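Local atomic coordinates of ABC-type amino acid transport system, permease component (Caldanaerobacter subterraneus subsp. tengcongensis MB4, PDB entry 4YMU), a protein that probably forms the membrane-spanning permease part of an ABC transporter that carries amino acids such as arginine across the cell membrane. Residues L25-L38 with G91-A104. Numbering follows the deposited sequence.
With ARG (arginine), chain I.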
loop_
_atom_site.group_PDB
_atom_site.type_symbol
_atom_site.label_atom_id
_atom_site.label_comp_id
_atom_site.label_asym_id
_atom_site.label_seq_id
_atom_site.Cartn_x
_atom_site.Cartn_y
_atom_site.Cartn_z
ATOM N N LEU C 25 -29.462 1.873 19.808
ATOM C CA LEU C 25 -28.996 3.195 19.409
ATOM C C LEU C 25 -28.024 3.139 18.217
ATOM O O LEU C 25 -28.246 3.787 17.188
ATOM C CB LEU C 25 -28.307 3.869 20.599
ATOM C CG LEU C 25 -28.372 5.390 20.777
ATOM C CD1 LEU C 25 -26.999 5.914 21.161
ATOM C CD2 LEU C 25 -28.916 6.129 19.559
ATOM N N THR C 26 -26.956 2.359 18.372
ATOM C CA THR C 26 -25.857 2.334 17.412
ATOM C C THR C 26 -26.276 1.752 16.067
ATOM O O THR C 26 -25.964 2.308 15.019
ATOM C CB THR C 26 -24.659 1.532 17.959
ATOM O OG1 THR C 26 -24.426 1.889 19.326
ATOM C CG2 THR C 26 -23.401 1.820 17.154
ATOM N N PHE C 27 -26.986 0.630 16.113
ATOM C CA PHE C 27 -27.563 0.020 14.929
ATOM C C PHE C 27 -28.369 1.010 14.101
ATOM O O PHE C 27 -28.100 1.215 12.921
ATOM C CB PHE C 27 -28.497 -1.103 15.350
ATOM C CG PHE C 27 -28.206 -2.407 14.690
ATOM C CD1 PHE C 27 -28.764 -2.715 13.458
ATOM C CD2 PHE C 27 -27.372 -3.336 15.304
ATOM C CE1 PHE C 27 -28.496 -3.929 12.845
ATOM C CE2 PHE C 27 -27.095 -4.551 14.702
ATOM C CZ PHE C 27 -27.661 -4.850 13.470
ATOM N N LEU C 28 -29.371 1.614 14.720
ATOM C CA LEU C 28 -30.257 2.539 14.019
ATOM C C LEU C 28 -29.501 3.738 13.440
ATOM O O LEU C 28 -29.778 4.170 12.320
ATOM C CB LEU C 28 -31.383 3.005 14.951
ATOM C CG LEU C 28 -32.417 3.979 14.383
ATOM C CD1 LEU C 28 -33.083 3.411 13.131
ATOM C CD2 LEU C 28 -33.471 4.318 15.444
ATOM N N ALA C 29 -28.545 4.265 14.200
ATOM C CA ALA C 29 -27.804 5.441 13.762
ATOM C C ALA C 29 -26.940 5.081 12.566
ATOM O O ALA C 29 -27.042 5.696 11.494
ATOM C CB ALA C 29 -26.948 5.982 14.891
ATOM N N VAL C 30 -26.119 4.052 12.752
ATOM C CA VAL C 30 -25.228 3.577 11.709
ATOM C C VAL C 30 -26.012 3.210 10.449
ATOM O O VAL C 30 -25.604 3.577 9.346
ATOM C CB VAL C 30 -24.370 2.400 12.192
ATOM C CG1 VAL C 30 -23.631 1.778 11.024
ATOM C CG2 VAL C 30 -23.378 2.880 13.251
ATOM N N THR C 31 -27.121 2.488 10.611
ATOM C CA THR C 31 -27.989 2.155 9.483
ATOM C C THR C 31 -28.416 3.400 8.714
ATOM O O THR C 31 -28.307 3.453 7.490
ATOM C CB THR C 31 -29.250 1.407 9.924
ATOM O OG1 THR C 31 -28.913 0.061 10.264
ATOM C CG2 THR C 31 -30.263 1.373 8.799
ATOM N N ILE C 32 -28.881 4.403 9.449
ATOM C CA ILE C 32 -29.326 5.654 8.855
ATOM C C ILE C 32 -28.129 6.422 8.314
ATOM O O ILE C 32 -28.202 7.021 7.243
ATOM C CB ILE C 32 -30.109 6.516 9.890
ATOM C CG1 ILE C 32 -31.511 5.931 10.119
ATOM C CG2 ILE C 32 -30.239 7.948 9.416
ATOM C CD1 ILE C 32 -32.250 6.547 11.274
ATOM N N GLY C 33 -27.023 6.378 9.053
ATOM C CA GLY C 33 -25.797 7.057 8.658
ATOM C C GLY C 33 -25.208 6.536 7.353
ATOM O O GLY C 33 -24.487 7.251 6.653
ATOM N N VAL C 34 -25.518 5.283 7.033
ATOM C CA VAL C 34 -25.064 4.665 5.798
ATOM C C VAL C 34 -25.893 5.174 4.624
ATOM O O VAL C 34 -25.340 5.644 3.627
ATOM C CB VAL C 34 -25.161 3.130 5.870
ATOM C CG1 VAL C 34 -25.158 2.520 4.477
ATOM C CG2 VAL C 34 -24.022 2.571 6.708
ATOM N N LEU C 35 -27.216 5.085 4.750
ATOM C CA LEU C 35 -28.122 5.548 3.700
ATOM C C LEU C 35 -27.888 7.019 3.427
ATOM O O LEU C 35 -27.804 7.450 2.279
ATOM C CB LEU C 35 -29.579 5.338 4.097
ATOM C CG LEU C 35 -30.246 4.041 3.644
ATOM C CD1 LEU C 35 -29.492 2.834 4.184
ATOM C CD2 LEU C 35 -31.696 4.015 4.071
ATOM N N MET C 36 -27.768 7.790 4.493
ATOM C CA MET C 36 -27.451 9.192 4.343
ATOM C C MET C 36 -26.079 9.321 3.694
ATOM O O MET C 36 -25.909 10.083 2.745
ATOM C CB MET C 36 -27.438 9.871 5.709
ATOM C CG MET C 36 -28.792 9.923 6.389
ATOM S SD MET C 36 -28.673 10.820 7.947
ATOM C CE MET C 36 -28.667 12.494 7.308
ATOM N N GLY C 37 -25.118 8.549 4.195
ATOM C CA GLY C 37 -23.738 8.616 3.728
ATOM C C GLY C 37 -23.596 8.346 2.239
ATOM O O GLY C 37 -22.884 9.074 1.541
ATOM N N LEU C 38 -24.294 7.313 1.765
ATOM C CA LEU C 38 -24.361 6.967 0.345
ATOM C C LEU C 38 -24.863 8.144 -0.481
ATOM O O LEU C 38 -24.320 8.475 -1.534
ATOM C CB LEU C 38 -25.308 5.779 0.147
ATOM C CG LEU C 38 -25.681 5.410 -1.292
ATOM C CD1 LEU C 38 -24.442 5.150 -2.148
ATOM C CD2 LEU C 38 -26.610 4.200 -1.299
ATOM N N GLY C 91 -29.929 11.562 20.116
ATOM C CA GLY C 91 -28.763 10.707 19.975
ATOM C C GLY C 91 -28.713 10.071 18.597
ATOM O O GLY C 91 -27.705 10.179 17.900
ATOM N N VAL C 92 -29.815 9.438 18.201
ATOM C CA VAL C 92 -29.934 8.819 16.887
ATOM C C VAL C 92 -29.604 9.799 15.771
ATOM O O VAL C 92 -28.807 9.490 14.892
ATOM C CB VAL C 92 -31.355 8.271 16.641
ATOM C CG1 VAL C 92 -31.583 8.013 15.156
ATOM C CG2 VAL C 92 -31.600 7.013 17.455
ATOM N N SER C 93 -30.208 10.983 15.820
ATOM C CA SER C 93 -29.960 12.011 14.812
ATOM C C SER C 93 -28.492 12.397 14.714
ATOM O O SER C 93 -27.915 12.446 13.617
ATOM C CB SER C 93 -30.765 13.263 15.148
ATOM O OG SER C 93 -32.146 12.996 15.018
ATOM N N ALA C 94 -27.904 12.679 15.876
ATOM C CA ALA C 94 -26.551 13.187 15.941
ATOM C C ALA C 94 -25.573 12.131 15.420
ATOM O O ALA C 94 -24.745 12.410 14.548
ATOM C CB ALA C 94 -26.214 13.600 17.359
ATOM N N LEU C 95 -25.691 10.922 15.963
ATOM C CA LEU C 95 -24.854 9.798 15.581
ATOM C C LEU C 95 -25.011 9.456 14.093
ATOM O O LEU C 95 -24.021 9.236 13.407
ATOM C CB LEU C 95 -25.195 8.576 16.427
ATOM C CG LEU C 95 -24.823 8.631 17.899
ATOM C CD1 LEU C 95 -25.059 7.279 18.526
ATOM C CD2 LEU C 95 -23.376 9.034 18.052
ATOM N N ALA C 96 -26.246 9.417 13.602
ATOM C CA ALA C 96 -26.486 9.131 12.194
ATOM C C ALA C 96 -25.865 10.187 11.287
ATOM O O ALA C 96 -25.395 9.870 10.198
ATOM C CB ALA C 96 -27.967 8.976 11.900
ATOM N N ILE C 97 -25.888 11.445 11.713
ATOM C CA ILE C 97 -25.292 12.506 10.899
ATOM C C ILE C 97 -23.762 12.369 10.876
ATOM O O ILE C 97 -23.128 12.336 9.792
ATOM C CB ILE C 97 -25.745 13.905 11.382
ATOM C CG1 ILE C 97 -27.135 14.246 10.824
ATOM C CG2 ILE C 97 -24.759 14.977 10.992
ATOM C CD1 ILE C 97 -27.877 15.315 11.658
ATOM N N ASN C 98 -23.177 12.269 12.068
ATOM C CA ASN C 98 -21.732 12.086 12.205
ATOM C C ASN C 98 -21.247 10.909 11.327
ATOM O O ASN C 98 -20.356 11.044 10.450
ATOM C CB ASN C 98 -21.415 11.863 13.688
ATOM C CG ASN C 98 -19.928 11.763 13.974
ATOM O OD1 ASN C 98 -19.405 10.672 14.199
ATOM N ND2 ASN C 98 -19.238 12.899 13.976
ATOM N N SER C 99 -21.907 9.774 11.533
ATOM C CA SER C 99 -21.637 8.571 10.787
ATOM C C SER C 99 -21.848 8.805 9.306
ATOM O O SER C 99 -21.153 8.216 8.502
ATOM C CB SER C 99 -22.516 7.414 11.255
ATOM O OG SER C 99 -22.173 6.223 10.558
ATOM N N SER C 100 -22.807 9.648 8.935
ATOM C CA SER C 100 -23.066 9.859 7.513
ATOM C C SER C 100 -21.828 10.468 6.873
ATOM O O SER C 100 -21.414 10.063 5.778
ATOM C CB SER C 100 -24.272 10.767 7.274
ATOM O OG SER C 100 -23.912 12.129 7.413
ATOM N N ALA C 101 -21.225 11.434 7.556
ATOM C CA ALA C 101 -20.014 12.027 7.001
ATOM C C ALA C 101 -18.897 10.975 6.849
ATOM O O ALA C 101 -18.292 10.803 5.748
ATOM C CB ALA C 101 -19.549 13.183 7.848
ATOM N N TYR C 102 -18.617 10.267 7.942
ATOM C CA TYR C 102 -17.521 9.293 7.881
ATOM C C TYR C 102 -17.769 8.200 6.825
ATOM O O TYR C 102 -16.843 7.772 6.131
ATOM C CB TYR C 102 -17.224 8.706 9.263
ATOM C CG TYR C 102 -16.579 9.713 10.194
ATOM C CD1 TYR C 102 -15.197 9.849 10.255
ATOM C CD2 TYR C 102 -17.358 10.545 11.004
ATOM C CE1 TYR C 102 -14.602 10.775 11.106
ATOM C CE2 TYR C 102 -16.777 11.473 11.859
ATOM C CZ TYR C 102 -15.401 11.588 11.911
ATOM O OH TYR C 102 -14.815 12.513 12.757
ATOM N N VAL C 103 -19.025 7.783 6.692
ATOM C CA VAL C 103 -19.424 6.780 5.711
ATOM C C VAL C 103 -19.273 7.274 4.270
ATOM O O VAL C 103 -18.817 6.529 3.389
ATOM C CB VAL C 103 -20.843 6.263 5.980
ATOM C CG1 VAL C 103 -21.439 5.593 4.739
ATOM C CG2 VAL C 103 -20.821 5.305 7.162
ATOM N N ALA C 104 -19.644 8.529 4.037
ATOM C CA ALA C 104 -19.421 9.147 2.738
ATOM C C ALA C 104 -17.937 9.039 2.341
ATOM O O ALA C 104 -17.596 8.630 1.201
ATOM C CB ALA C 104 -19.862 10.605 2.767
HETATM N N ARG I . -14.947 11.073 18.906
HETATM C CA ARG I . -14.410 11.721 17.708
HETATM C C ARG I . -15.165 12.991 17.356
HETATM O O ARG I . -14.743 13.744 16.470
HETATM C CB ARG I . -14.462 10.784 16.505
HETATM C CG ARG I . -15.845 10.506 15.978
HETATM C CD ARG I . -15.779 9.398 14.938
HETATM N NE ARG I . -17.039 9.219 14.230
HETATM C CZ ARG I . -17.305 8.196 13.429
HETATM N NH1 ARG I . -18.484 8.116 12.825
HETATM N NH2 ARG I . -16.394 7.247 13.239
HETATM O OXT ARG I . -16.218 13.266 17.931
#
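Beside S100, G33 and G37 let helix 12-44 pack close to helix 87-112: the segment axes approach to 7.3 Å, crossing at -46°, and the CA atoms of G37 and S100 lie 4.0 Å apart. With no side chain at either glycine, backbone meets backbone. G33 O receives a CA-H...O contact from S100 CA at 3.1 Å, with 154° at the hydrogen, while V103 lays CG1 against the CA atoms of V34 and G37. A29, G33 and G37 recur every fourth residue, a small-residue packing motif of transmembrane helices, here within the type I importer permease fold. A96 sets its CB 3.4 Å from A29 O and against I32 CG2, which lies anti to the backbone N because chi1, measured to CG1, is -74°. At the G91 end, L25 forks: CD2 meets V92 CG2 at 3.5 Å, the two side chains sliding past each other in opposite directions, and CD1 touches L95 CD1, the L25 and L95 side chains crossing at about a right angle. N98 points away from helix 12-44, and the Y102 ring likewise lies off the contact; both line the arginine pocket, where N98 OD1 accepts from the ligand's NE (2.8 Å) and NH1. S99 OG is hydrogen-bonded to E152 OE2.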